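Hydrazine synthase subunit beta (Candidatus Kuenenia stuttgartiensis, PDB 5C2V) is the beta-propeller component of the complex that condenses nitric oxide with ammonium to hydrazine, and may modulate passage of the hydroxylamine intermediate through a tunnel between active sites. Local coordinates at residues G238-R243 and S293-L298; A52-P57 and A74-V79; N191-V196 and N255-A260; T210-L215 and V225-V230. All blocks are in the same frame, centred on the assembly; numbering follows the deposited sequence.

Contact 1 of 4, residues G238-R243 and S293-L298; sequences GGKVAR and STQEEL. With BET (trimethyl glycine), chain R.
The outermost strand of a propeller blade, 241-245, is covered where Val241 and Ala242 meet Gln295 and Leu298 of helix 295-301, part of a helical insertion that interrupts the next blade between strands 277-282 and 312-317. The amide of Gln295 behaves like a short piece of added strand. Gln295 OE1 accepts from Val241 N (3.2 Å), which lies in the plane of the amide carbonyl on a lone pair, while Gln295 NE2 donates to Val241 O (2.8 Å), coming from above that carbonyl's plane. Gln295 leaves the helix with CG anti to the backbone N (chi1 -171°) and then bends at chi2 (65°), which swings the amide onto the strand. Lys240 reaches across just before the strand: extended beyond CG, it carries NZ to Ser293 O at 2.6 Å, and Val290 O takes a second bond from the same nitrogen. Leu298 points at the strand one helical turn after Thr294, and its CD1 packs on Ala242 CB (3.7 Å). Two residues along the strand from Val241, Arg243 presents the edge of its guanidinium to the carboxylate of trimethyl glycine: Arg243 NH2 donates to OXT (2.9 Å), and NH1 adds weak bonds to both oxygens. The pocket also includes His187, whose O accepts from Arg243 NH1, Glu188 and Arg302. Two backbone groups of an edge strand are thus bonded by a side chain, and Arg243 pairs with the carboxylates of Asp299 and of the ligand, which would probably hold the guanidinium's orientation.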
loop_
_atom_site.group_PDB
_atom_site.type_symbol
_atom_site.label_atom_id
_atom_site.label_comp_id
_atom_site.label_asym_id
_atom_site.label_seq_id
_atom_site.Cartn_x
_atom_site.Cartn_y
_atom_site.Cartn_z
ATOM N N GLY B 238 -13.223 43.097 5.310
ATOM C CA GLY B 238 -13.627 41.702 5.307
ATOM C C GLY B 238 -12.455 40.756 5.114
ATOM O O GLY B 238 -12.642 39.585 4.782
ATOM N N GLY B 239 -11.246 41.263 5.329
ATOM C CA GLY B 239 -10.038 40.480 5.139
ATOM C C GLY B 239 -9.909 39.314 6.102
ATOM O O GLY B 239 -10.556 39.285 7.149
ATOM N N LYS B 240 -9.065 38.351 5.746
ATOM C CA LYS B 240 -8.875 37.158 6.561
ATOM C C LYS B 240 -8.105 37.453 7.841
ATOM O O LYS B 240 -7.246 38.334 7.875
ATOM C CB LYS B 240 -8.133 36.076 5.771
ATOM C CG LYS B 240 -8.769 35.688 4.450
ATOM C CD LYS B 240 -7.854 34.748 3.677
ATOM C CE LYS B 240 -8.412 34.427 2.302
ATOM N NZ LYS B 240 -7.484 33.558 1.526
ATOM N N VAL B 241 -8.419 36.704 8.892
ATOM C CA VAL B 241 -7.612 36.700 10.101
ATOM C C VAL B 241 -6.966 35.329 10.227
ATOM O O VAL B 241 -7.646 34.338 10.496
ATOM C CB VAL B 241 -8.449 37.009 11.356
ATOM C CG1 VAL B 241 -7.576 36.970 12.602
ATOM C CG2 VAL B 241 -9.131 38.363 11.219
ATOM N N ALA B 242 -5.654 35.269 10.035
ATOM C CA ALA B 242 -4.969 33.984 9.976
ATOM C C ALA B 242 -4.089 33.759 11.193
ATOM O O ALA B 242 -3.053 34.397 11.348
ATOM C CB ALA B 242 -4.142 33.888 8.702
ATOM N N ARG B 243 -4.500 32.826 12.044
ATOM C CA ARG B 243 -3.719 32.461 13.216
ATOM C C ARG B 243 -2.764 31.331 12.853
ATOM O O ARG B 243 -3.195 30.241 12.482
ATOM C CB ARG B 243 -4.639 32.051 14.367
ATOM C CG ARG B 243 -5.612 33.142 14.794
ATOM C CD ARG B 243 -6.744 32.586 15.644
ATOM N NE ARG B 243 -7.719 31.849 14.842
ATOM C CZ ARG B 243 -8.703 31.114 15.351
ATOM N NH1 ARG B 243 -8.847 31.010 16.665
ATOM N NH2 ARG B 243 -9.544 30.480 14.544
ATOM N N SER B 293 -5.091 30.018 0.938
ATOM C CA SER B 293 -5.906 29.217 1.845
ATOM C C SER B 293 -7.189 29.939 2.241
ATOM O O SER B 293 -7.211 31.163 2.364
ATOM C CB SER B 293 -5.110 28.851 3.099
ATOM O OG SER B 293 -3.870 28.255 2.765
ATOM N N THR B 294 -8.260 29.174 2.435
ATOM C CA THR B 294 -9.511 29.733 2.930
ATOM C C THR B 294 -9.397 29.969 4.432
ATOM O O THR B 294 -8.370 29.663 5.035
ATOM C CB THR B 294 -10.709 28.808 2.640
ATOM O OG1 THR B 294 -10.516 27.549 3.298
ATOM C CG2 THR B 294 -10.854 28.575 1.144
ATOM N N GLN B 295 -10.452 30.503 5.038
ATOM C CA GLN B 295 -10.436 30.769 6.472
ATOM C C GLN B 295 -10.497 29.460 7.254
ATOM O O GLN B 295 -9.835 29.306 8.280
ATOM C CB GLN B 295 -11.596 31.682 6.868
ATOM C CG GLN B 295 -11.531 32.174 8.306
ATOM C CD GLN B 295 -10.337 33.075 8.561
ATOM O OE1 GLN B 295 -10.382 34.276 8.288
ATOM N NE2 GLN B 295 -9.262 32.501 9.087
ATOM N N GLU B 296 -11.295 28.522 6.753
ATOM C CA GLU B 296 -11.431 27.206 7.366
ATOM C C GLU B 296 -10.097 26.470 7.396
ATOM O O GLU B 296 -9.677 25.955 8.438
ATOM C CB GLU B 296 -12.470 26.373 6.612
ATOM C CG GLU B 296 -13.558 25.776 7.488
ATOM C CD GLU B 296 -14.450 24.811 6.728
ATOM O OE1 GLU B 296 -14.139 24.508 5.555
ATOM O OE2 GLU B 296 -15.460 24.355 7.303
ATOM N N GLU B 297 -9.432 26.432 6.246
ATOM C CA GLU B 297 -8.159 25.735 6.112
ATOM C C GLU B 297 -7.091 26.343 7.013
ATOM O O GLU B 297 -6.292 25.622 7.601
ATOM C CB GLU B 297 -7.689 25.749 4.654
ATOM C CG GLU B 297 -6.292 25.175 4.428
ATOM C CD GLU B 297 -6.219 23.667 4.620
ATOM O OE1 GLU B 297 -7.270 23.031 4.852
ATOM O OE2 GLU B 297 -5.102 23.115 4.535
ATOM N N LEU B 298 -7.083 27.668 7.124
ATOM C CA LEU B 298 -6.138 28.353 8.000
ATOM C C LEU B 298 -6.431 28.046 9.466
ATOM O O LEU B 298 -5.514 27.812 10.260
ATOM C CB LEU B 298 -6.175 29.862 7.759
ATOM C CG LEU B 298 -5.579 30.353 6.438
ATOM C CD1 LEU B 298 -5.894 31.824 6.220
ATOM C CD2 LEU B 298 -4.077 30.114 6.406
HETATM N N BET R . -14.383 29.255 17.533
HETATM C CA BET R . -13.099 29.679 18.235
HETATM C C BET R . -11.845 29.556 17.212
HETATM O O BET R . -11.034 28.646 17.516
HETATM O OXT BET R . -11.853 30.380 16.267
HETATM C C1 BET R . -15.394 28.766 18.549
HETATM C C2 BET R . -14.126 28.116 16.544
HETATM C C3 BET R . -15.021 30.444 16.835
#

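Contact 2 of 4, residues A52-P57 and A74-V79; sequences AVRVQP and AESDSV. With CA (calcium ion), chain Q.
The irregular link 53-56 between two blades runs up against the turn 74-77, with Ala74 N donating to Gln56 O (3.0 Å) from above the carbonyl plane and a weak bond from Glu75 N to Val55 O alongside. Ser76 adds a side-chain bond: its OG, beside its own backbone N (chi1 -58°), faces the link and accepts from Val55 N at 2.8 Å. The same oxygen lies against Val55 CB and Arg54 CB. Val55 and Glu75 run side by side in the same direction, Val55 CG1 touching Glu75 CB (3.7 Å), while Gln56 slants across Glu75, its OE1 touching the same CB (3.7 Å) and its NE2 donating to Glu58. The Gln56 amide and the Glu75 carboxylate stand nearly perpendicular. Arg54 CG lies against Ser78 OG, while NE goes on to a salt bridge with Glu92. Asp77 turns its back on the link and grips a calcium ion with both carboxylate oxygens, OD1 at 2.5 Å and OD2 at 2.3 Å from the metal; four waters and Asp97 are further ligands. Asp77 and Ser78 together face Asn73, a G1 beta bulge at the start of strand 78-83. The whole is a bulged beta-hairpin turn of a propeller blade, docked on the connection that leads from the preceding blade and carrying a calcium site on its far side.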
loop_
_atom_site.group_PDB
_atom_site.type_symbol
_atom_site.label_atom_id
_atom_site.label_comp_id
_atom_site.label_asym_id
_atom_site.label_seq_id
_atom_site.Cartn_x
_atom_site.Cartn_y
_atom_site.Cartn_z
ATOM N N ALA B 52 18.870 60.479 31.131
ATOM C CA ALA B 52 17.930 60.224 32.214
ATOM C C ALA B 52 16.502 60.615 31.843
ATOM O O ALA B 52 16.255 61.703 31.322
ATOM C CB ALA B 52 18.366 60.962 33.471
ATOM N N VAL B 53 15.570 59.708 32.114
ATOM C CA VAL B 53 14.147 59.960 31.925
ATOM C C VAL B 53 13.401 59.632 33.212
ATOM O O VAL B 53 14.017 59.349 34.240
ATOM C CB VAL B 53 13.555 59.137 30.766
ATOM C CG1 VAL B 53 14.118 59.605 29.432
ATOM C CG2 VAL B 53 13.806 57.652 30.982
ATOM N N ARG B 54 12.075 59.672 33.153
ATOM C CA ARG B 54 11.254 59.380 34.322
ATOM C C ARG B 54 11.241 57.882 34.625
ATOM O O ARG B 54 11.947 57.101 33.989
ATOM C CB ARG B 54 9.827 59.892 34.120
ATOM C CG ARG B 54 9.738 61.346 33.689
ATOM C CD ARG B 54 10.599 62.242 34.563
ATOM N NE ARG B 54 10.496 63.644 34.172
ATOM C CZ ARG B 54 11.327 64.597 34.581
ATOM N NH1 ARG B 54 12.331 64.298 35.394
ATOM N NH2 ARG B 54 11.157 65.847 34.176
ATOM N N VAL B 55 10.436 57.495 35.610
ATOM C CA VAL B 55 10.441 56.133 36.133
ATOM C C VAL B 55 9.950 55.076 35.137
ATOM O O VAL B 55 8.871 55.207 34.556
ATOM C CB VAL B 55 9.580 56.042 37.411
ATOM C CG1 VAL B 55 9.800 54.714 38.113
ATOM C CG2 VAL B 55 9.904 57.197 38.347
ATOM N N GLN B 56 10.761 54.034 34.960
ATOM C CA GLN B 56 10.393 52.827 34.215
ATOM C C GLN B 56 10.013 53.058 32.743
ATOM O O GLN B 56 8.871 52.813 32.350
ATOM C CB GLN B 56 9.228 52.136 34.939
ATOM C CG GLN B 56 8.961 50.710 34.517
ATOM C CD GLN B 56 7.937 50.035 35.393
ATOM O OE1 GLN B 56 7.876 50.265 36.601
ATOM N NE2 GLN B 56 7.119 49.202 34.786
ATOM N N PRO B 57 10.951 53.578 31.928
ATOM C CA PRO B 57 10.595 53.642 30.506
ATOM C C PRO B 57 10.437 52.259 29.866
ATOM O O PRO B 57 11.368 51.457 29.940
ATOM C CB PRO B 57 11.783 54.386 29.894
ATOM C CG PRO B 57 12.935 54.029 30.781
ATOM C CD PRO B 57 12.364 53.920 32.170
ATOM N N ALA B 74 6.395 54.390 32.030
ATOM C CA ALA B 74 5.218 53.617 32.401
ATOM C C ALA B 74 4.737 53.901 33.817
ATOM O O ALA B 74 3.550 54.142 34.042
ATOM C CB ALA B 74 5.512 52.143 32.242
ATOM N N GLU B 75 5.661 53.868 34.771
ATOM C CA GLU B 75 5.311 54.073 36.170
ATOM C C GLU B 75 4.952 55.529 36.430
ATOM O O GLU B 75 4.064 55.829 37.229
ATOM C CB GLU B 75 6.458 53.639 37.083
ATOM C CG GLU B 75 6.154 53.776 38.568
ATOM C CD GLU B 75 4.958 52.946 38.999
ATOM O OE1 GLU B 75 5.159 51.788 39.420
ATOM O OE2 GLU B 75 3.818 53.453 38.925
ATOM N N SER B 76 5.640 56.431 35.739
ATOM C CA SER B 76 5.394 57.859 35.891
ATOM C C SER B 76 4.106 58.281 35.197
ATOM O O SER B 76 3.673 59.428 35.330
ATOM C CB SER B 76 6.571 58.666 35.340
ATOM O OG SER B 76 7.778 58.308 35.988
ATOM N N ASP B 77 3.507 57.348 34.460
ATOM C CA ASP B 77 2.311 57.623 33.670
ATOM C C ASP B 77 2.555 58.787 32.712
ATOM O O ASP B 77 1.670 59.615 32.496
ATOM C CB ASP B 77 1.111 57.928 34.579
ATOM C CG ASP B 77 0.563 56.691 35.277
ATOM O OD1 ASP B 77 1.173 56.209 36.262
ATOM O OD2 ASP B 77 -0.498 56.205 34.839
ATOM N N SER B 78 3.756 58.853 32.139
ATOM C CA SER B 78 4.128 60.019 31.342
ATOM C C SER B 78 4.943 59.688 30.094
ATOM O O SER B 78 5.233 58.528 29.811
ATOM C CB SER B 78 4.910 61.013 32.205
ATOM O OG SER B 78 6.163 60.476 32.597
ATOM N N VAL B 79 5.291 60.734 29.350
ATOM C CA VAL B 79 6.100 60.628 28.143
ATOM C C VAL B 79 7.178 61.709 28.136
ATOM O O VAL B 79 6.871 62.901 28.162
ATOM C CB VAL B 79 5.244 60.762 26.865
ATOM C CG1 VAL B 79 6.135 60.842 25.633
ATOM C CG2 VAL B 79 4.262 59.606 26.750
HETATM CA CA CA Q . -0.261 54.221 35.970
HETATM O O HOH W 1 0.019 52.589 37.698
HETATM O O HOH W 2 -1.102 54.663 38.169
HETATM O O HOH W 3 2.093 54.234 35.968
HETATM O O HOH W 4 0.926 52.164 35.788
#

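Contact 3 of 4, residues N191-V196 and N255-A260; sequences NLRDVV and NPYGMA
Arg193 and Tyr257 lie side by side and point the same way, on the parallel first strands of two neighbouring propeller blades, 190-197 and 256-261. Arg193 starts beside its backbone N and bends at chi2 (-67°), which lays CG and CD over one face of the Tyr257 ring. Arg193 CD sits 3.6 Å from the Tyr257 ring centroid, a CH-pi contact, and a second bend at chi3 (113°) stands the guanidinium steeply to the ring, bringing its edge to the phenol end. Glu69 of the gamma subunit meets both polar ends here, as a salt bridge to Arg193 NH1 and a hydrogen bond with Tyr257 OH, while Asp161 takes Arg193 NH2. Asp194 spans the gap between the strands: Asp194 OD2 accepts from Met259 N (2.9 Å) on its anti side, tilted out of the carboxylate plane, and OD1 receives a weak bond from Val195 N. Met259, folded over at chi3 (-58°), curls its CE back to Asp194 CB (3.6 Å). Separately, Met259 CB touches Val196 CG1 (3.7 Å). At the other end a water donates to Asn191 O (2.8 Å) and to Pro256 O (3.1 Å). Across this gap a carboxylate, a water and side-chain packing join the strands. The carboxylates of Asp161 and of Glu69 of the gamma subunit would be expected to favour the positive charge of Arg193, with Arg145 also near, and to fix its guanidinium at the subunit junction.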
loop_
_atom_site.group_PDB
_atom_site.type_symbol
_atom_site.label_atom_id
_atom_site.label_comp_id
_atom_site.label_asym_id
_atom_site.label_seq_id
_atom_site.Cartn_x
_atom_site.Cartn_y
_atom_site.Cartn_z
ATOM N N ASN B 191 -2.123 37.699 25.769
ATOM C CA ASN B 191 -0.787 38.289 25.769
ATOM C C ASN B 191 -0.339 38.862 24.426
ATOM O O ASN B 191 0.698 38.453 23.904
ATOM C CB ASN B 191 0.250 37.260 26.235
ATOM C CG ASN B 191 -0.080 36.667 27.587
ATOM O OD1 ASN B 191 -0.624 37.344 28.458
ATOM N ND2 ASN B 191 0.255 35.395 27.773
ATOM N N LEU B 192 -1.098 39.792 23.850
ATOM C CA LEU B 192 -0.661 40.345 22.574
ATOM C C LEU B 192 0.443 41.349 22.877
ATOM O O LEU B 192 0.197 42.383 23.501
ATOM C CB LEU B 192 -1.818 41.051 21.855
ATOM C CG LEU B 192 -3.011 40.341 21.205
ATOM C CD1 LEU B 192 -3.728 39.396 22.158
ATOM C CD2 LEU B 192 -3.984 41.387 20.681
ATOM N N ARG B 193 1.660 41.046 22.434
ATOM C CA ARG B 193 2.795 41.912 22.737
ATOM C C ARG B 193 3.233 42.932 21.679
ATOM O O ARG B 193 3.996 43.846 21.991
ATOM C CB ARG B 193 3.993 41.029 23.088
ATOM C CG ARG B 193 3.798 40.197 24.345
ATOM C CD ARG B 193 3.732 41.090 25.574
ATOM N NE ARG B 193 2.404 41.075 26.173
ATOM C CZ ARG B 193 2.095 40.416 27.282
ATOM N NH1 ARG B 193 3.024 39.723 27.929
ATOM N NH2 ARG B 193 0.853 40.450 27.736
ATOM N N ASP B 194 2.763 42.791 20.442
ATOM C CA ASP B 194 3.196 43.706 19.382
ATOM C C ASP B 194 2.269 43.693 18.166
ATOM O O ASP B 194 1.504 42.749 17.969
ATOM C CB ASP B 194 4.627 43.375 18.950
ATOM C CG ASP B 194 5.391 44.599 18.475
ATOM O OD1 ASP B 194 4.748 45.623 18.165
ATOM O OD2 ASP B 194 6.638 44.537 18.417
ATOM N N VAL B 195 2.347 44.740 17.352
ATOM C CA VAL B 195 1.708 44.739 16.037
ATOM C C VAL B 195 2.573 45.475 15.009
ATOM O O VAL B 195 3.058 46.575 15.275
ATOM C CB VAL B 195 0.301 45.377 16.091
ATOM C CG1 VAL B 195 0.324 46.682 16.880
ATOM C CG2 VAL B 195 -0.256 45.584 14.687
ATOM N N VAL B 196 2.775 44.871 13.839
ATOM C CA VAL B 196 3.528 45.544 12.779
ATOM C C VAL B 196 2.780 45.552 11.449
ATOM O O VAL B 196 1.912 44.718 11.209
ATOM C CB VAL B 196 4.914 44.899 12.556
ATOM C CG1 VAL B 196 5.792 45.075 13.785
ATOM C CG2 VAL B 196 4.771 43.431 12.190
ATOM N N ASN B 255 6.390 32.751 24.789
ATOM C CA ASN B 255 6.080 34.172 24.918
ATOM C C ASN B 255 6.722 35.050 23.842
ATOM O O ASN B 255 7.690 35.754 24.119
ATOM C CB ASN B 255 6.507 34.671 26.301
ATOM C CG ASN B 255 5.923 33.842 27.427
ATOM O OD1 ASN B 255 6.653 33.234 28.209
ATOM N ND2 ASN B 255 4.597 33.821 27.522
ATOM N N PRO B 256 6.214 34.983 22.601
ATOM C CA PRO B 256 6.740 35.874 21.560
ATOM C C PRO B 256 6.391 37.330 21.866
ATOM O O PRO B 256 5.249 37.602 22.232
ATOM C CB PRO B 256 6.036 35.384 20.293
ATOM C CG PRO B 256 4.750 34.804 20.791
ATOM C CD PRO B 256 5.080 34.174 22.120
ATOM N N TYR B 257 7.344 38.250 21.727
ATOM C CA TYR B 257 7.093 39.635 22.125
ATOM C C TYR B 257 7.254 40.669 21.021
ATOM O O TYR B 257 6.272 41.167 20.474
ATOM C CB TYR B 257 8.030 40.024 23.270
ATOM C CG TYR B 257 7.473 39.794 24.653
ATOM C CD1 TYR B 257 7.066 38.533 25.053
ATOM C CD2 TYR B 257 7.383 40.835 25.567
ATOM C CE1 TYR B 257 6.567 38.313 26.318
ATOM C CE2 TYR B 257 6.888 40.625 26.840
ATOM C CZ TYR B 257 6.479 39.360 27.208
ATOM O OH TYR B 257 5.982 39.136 28.471
ATOM N N GLY B 258 8.504 40.981 20.699
ATOM C CA GLY B 258 8.808 42.076 19.799
ATOM C C GLY B 258 8.855 41.653 18.350
ATOM O O GLY B 258 9.190 40.512 18.036
ATOM N N MET B 259 8.533 42.582 17.459
ATOM C CA MET B 259 8.558 42.287 16.037
ATOM C C MET B 259 9.251 43.366 15.219
ATOM O O MET B 259 9.147 44.559 15.509
ATOM C CB MET B 259 7.141 42.073 15.506
ATOM C CG MET B 259 6.622 40.660 15.701
ATOM S SD MET B 259 5.004 40.428 14.947
ATOM C CE MET B 259 4.069 41.687 15.805
ATOM N N ALA B 260 9.966 42.922 14.193
ATOM C CA ALA B 260 10.605 43.816 13.243
ATOM C C ALA B 260 10.294 43.350 11.827
ATOM O O ALA B 260 10.525 42.190 11.477
ATOM C CB ALA B 260 12.105 43.868 13.480
HETATM O O HOH W 5 2.746 36.592 23.825
#

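Contact 4 of 4, residues T210-L215 and V225-V230; sequences TPKNWL and VFTNNV
The Phe226 ring meets Pro211 obliquely, CE1 lying 3.6 Å from Pro211 CB, and the rings of Trp78 and Tyr61 of the gamma subunit also meet it at inclined angles. Further out, Trp214 carries Asn213 CG over one face; His573 of the alpha subunit stacks on its ring and Trp88 of the gamma subunit meets it edge-to-face. These groups crown a beta-hairpin formed by the middle strands 203-211 and 226-234 of a four-stranded propeller blade, at the point where the strands part into a long loop between the two partner subunits. Thr210 and Thr227 are a hydrogen-bonded antiparallel pair, joined N to O both ways at 2.9 Å, and Pro211 with Phe226 is the non-hydrogen-bonded pair that follows. Lys212 N to Val225 O (2.8 Å) closes the end. On the face bearing the threonines, Lys212 crosses Thr227 at about a right angle, CE against CG2 (3.8 Å). Thr227 OG1 sits between its backbone N and carbonyl carbon (chi1 65°), which puts it next to Asn229. Here Asn229 OD1 accepts from two hydroxyls: Thr227 OG1 (3.0 Å) in the carbonyl plane on a lone pair, and Thr210 OG1 (2.7 Å) from above that plane.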
loop_
_atom_site.group_PDB
_atom_site.type_symbol
_atom_site.label_atom_id
_atom_site.label_comp_id
_atom_site.label_asym_id
_atom_site.label_seq_id
_atom_site.Cartn_x
_atom_site.Cartn_y
_atom_site.Cartn_z
ATOM N N THR B 210 -1.982 31.232 22.364
ATOM C CA THR B 210 -3.281 30.583 22.381
ATOM C C THR B 210 -3.369 29.634 23.566
ATOM O O THR B 210 -2.745 28.570 23.568
ATOM C CB THR B 210 -3.540 29.799 21.080
ATOM O OG1 THR B 210 -3.411 30.673 19.952
ATOM C CG2 THR B 210 -4.927 29.173 21.092
ATOM N N PRO B 211 -4.140 30.024 24.588
ATOM C CA PRO B 211 -4.431 29.144 25.719
ATOM C C PRO B 211 -5.493 28.123 25.349
ATOM O O PRO B 211 -6.371 28.451 24.551
ATOM C CB PRO B 211 -4.953 30.107 26.798
ATOM C CG PRO B 211 -5.164 31.448 26.105
ATOM C CD PRO B 211 -4.943 31.256 24.638
ATOM N N LYS B 212 -5.439 26.916 25.897
ATOM C CA LYS B 212 -6.672 26.158 25.936
ATOM C C LYS B 212 -7.115 26.249 27.387
ATOM O O LYS B 212 -6.578 25.570 28.263
ATOM C CB LYS B 212 -6.460 24.712 25.486
ATOM C CG LYS B 212 -5.256 24.513 24.563
ATOM C CD LYS B 212 -5.483 25.056 23.163
ATOM C CE LYS B 212 -4.245 24.863 22.296
ATOM N NZ LYS B 212 -4.495 25.208 20.869
ATOM N N ASN B 213 -8.108 27.098 27.625
ATOM C CA ASN B 213 -8.610 27.370 28.966
ATOM C C ASN B 213 -9.656 26.375 29.450
ATOM O O ASN B 213 -9.785 26.119 30.646
ATOM C CB ASN B 213 -9.160 28.792 29.028
ATOM C CG ASN B 213 -10.257 29.029 28.025
ATOM O OD1 ASN B 213 -10.000 29.310 26.855
ATOM N ND2 ASN B 213 -11.495 28.923 28.481
ATOM N N TRP B 214 -10.405 25.825 28.499
ATOM C CA TRP B 214 -11.550 24.971 28.792
ATOM C C TRP B 214 -11.121 23.526 29.002
ATOM O O TRP B 214 -11.957 22.640 29.181
ATOM C CB TRP B 214 -12.596 25.055 27.677
ATOM C CG TRP B 214 -13.227 26.412 27.540
ATOM C CD1 TRP B 214 -13.099 27.274 26.490
ATOM C CD2 TRP B 214 -14.074 27.067 28.494
ATOM N NE1 TRP B 214 -13.823 28.419 26.724
ATOM C CE2 TRP B 214 -14.429 28.317 27.948
ATOM C CE3 TRP B 214 -14.569 26.716 29.753
ATOM C CZ2 TRP B 214 -15.254 29.218 28.619
ATOM C CZ3 TRP B 214 -15.389 27.610 30.417
ATOM C CH2 TRP B 214 -15.722 28.846 29.849
ATOM N N LEU B 215 -9.814 23.293 28.981
ATOM C CA LEU B 215 -9.287 21.943 29.089
ATOM C C LEU B 215 -8.568 21.766 30.416
ATOM O O LEU B 215 -8.029 22.724 30.970
ATOM C CB LEU B 215 -8.319 21.648 27.938
ATOM C CG LEU B 215 -8.856 21.520 26.512
ATOM C CD1 LEU B 215 -7.724 21.151 25.567
ATOM C CD2 LEU B 215 -9.970 20.491 26.444
ATOM N N VAL B 225 -1.741 23.208 27.034
ATOM C CA VAL B 225 -2.056 24.387 27.827
ATOM C C VAL B 225 -1.884 25.647 26.989
ATOM O O VAL B 225 -2.847 26.369 26.730
ATOM C CB VAL B 225 -1.175 24.471 29.086
ATOM C CG1 VAL B 225 -1.522 25.711 29.894
ATOM C CG2 VAL B 225 -1.341 23.216 29.931
ATOM N N PHE B 226 -0.651 25.908 26.568
ATOM C CA PHE B 226 -0.361 27.053 25.715
ATOM C C PHE B 226 0.294 26.656 24.399
ATOM O O PHE B 226 1.154 25.775 24.360
ATOM C CB PHE B 226 0.547 28.047 26.441
ATOM C CG PHE B 226 -0.187 29.022 27.310
ATOM C CD1 PHE B 226 -0.902 30.067 26.750
ATOM C CD2 PHE B 226 -0.150 28.902 28.687
ATOM C CE1 PHE B 226 -1.573 30.970 27.548
ATOM C CE2 PHE B 226 -0.820 29.802 29.492
ATOM C CZ PHE B 226 -1.531 30.837 28.920
ATOM N N THR B 227 -0.126 27.309 23.321
ATOM C CA THR B 227 0.630 27.291 22.076
ATOM C C THR B 227 1.029 28.726 21.778
ATOM O O THR B 227 0.406 29.656 22.277
ATOM C CB THR B 227 -0.167 26.708 20.892
ATOM O OG1 THR B 227 -1.281 27.559 20.593
ATOM C CG2 THR B 227 -0.665 25.309 21.216
ATOM N N ASN B 228 2.077 28.911 20.988
ATOM C CA ASN B 228 2.533 30.258 20.677
ATOM C C ASN B 228 2.347 30.580 19.205
ATOM O O ASN B 228 2.767 29.816 18.335
ATOM C CB ASN B 228 3.987 30.420 21.088
ATOM C CG ASN B 228 4.196 30.176 22.568
ATOM O OD1 ASN B 228 4.118 31.099 23.377
ATOM N ND2 ASN B 228 4.476 28.929 22.929
ATOM N N ASN B 229 1.717 31.717 18.927
ATOM C CA ASN B 229 1.254 31.997 17.575
ATOM C C ASN B 229 1.519 33.414 17.080
ATOM O O ASN B 229 1.620 34.361 17.862
ATOM C CB ASN B 229 -0.248 31.713 17.483
ATOM C CG ASN B 229 -0.605 30.315 17.942
ATOM O OD1 ASN B 229 -0.889 30.089 19.119
ATOM N ND2 ASN B 229 -0.591 29.365 17.014
ATOM N N VAL B 230 1.629 33.536 15.761
ATOM C CA VAL B 230 1.662 34.827 15.091
ATOM C C VAL B 230 0.463 34.905 14.149
ATOM O O VAL B 230 0.171 33.955 13.420
ATOM C CB VAL B 230 2.981 35.042 14.313
ATOM C CG1 VAL B 230 3.293 33.837 13.435
ATOM C CG2 VAL B 230 2.921 36.321 13.489
#

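In the fold
Contacts 1, 3 and 4 all involve the blade 190-245: contact 3 uses its innermost strand, contact 4 its two middle strands and contact 1 its outermost. Contacts 3 and 4 touch, with Asn255 N 3.1 Å from Asn228 OD1, probably a hydrogen bond. Contacts 1 and 4 come within about 4 Å at their nearest atoms without touching; contact 1 supplies Arg243 of the trimethyl glycine pocket, and the Thr210 side chain of contact 4 is about 7 Å from that ligand. Contact 4 also approaches a heme c, about 5 Å from the Val225 side chain, whereas the Tyr257 side chain of contact 3 is about 12 Å from a heme c. Contact 2, with its calcium ion, lies across the propeller, its centre 40 Å from that of contact 1.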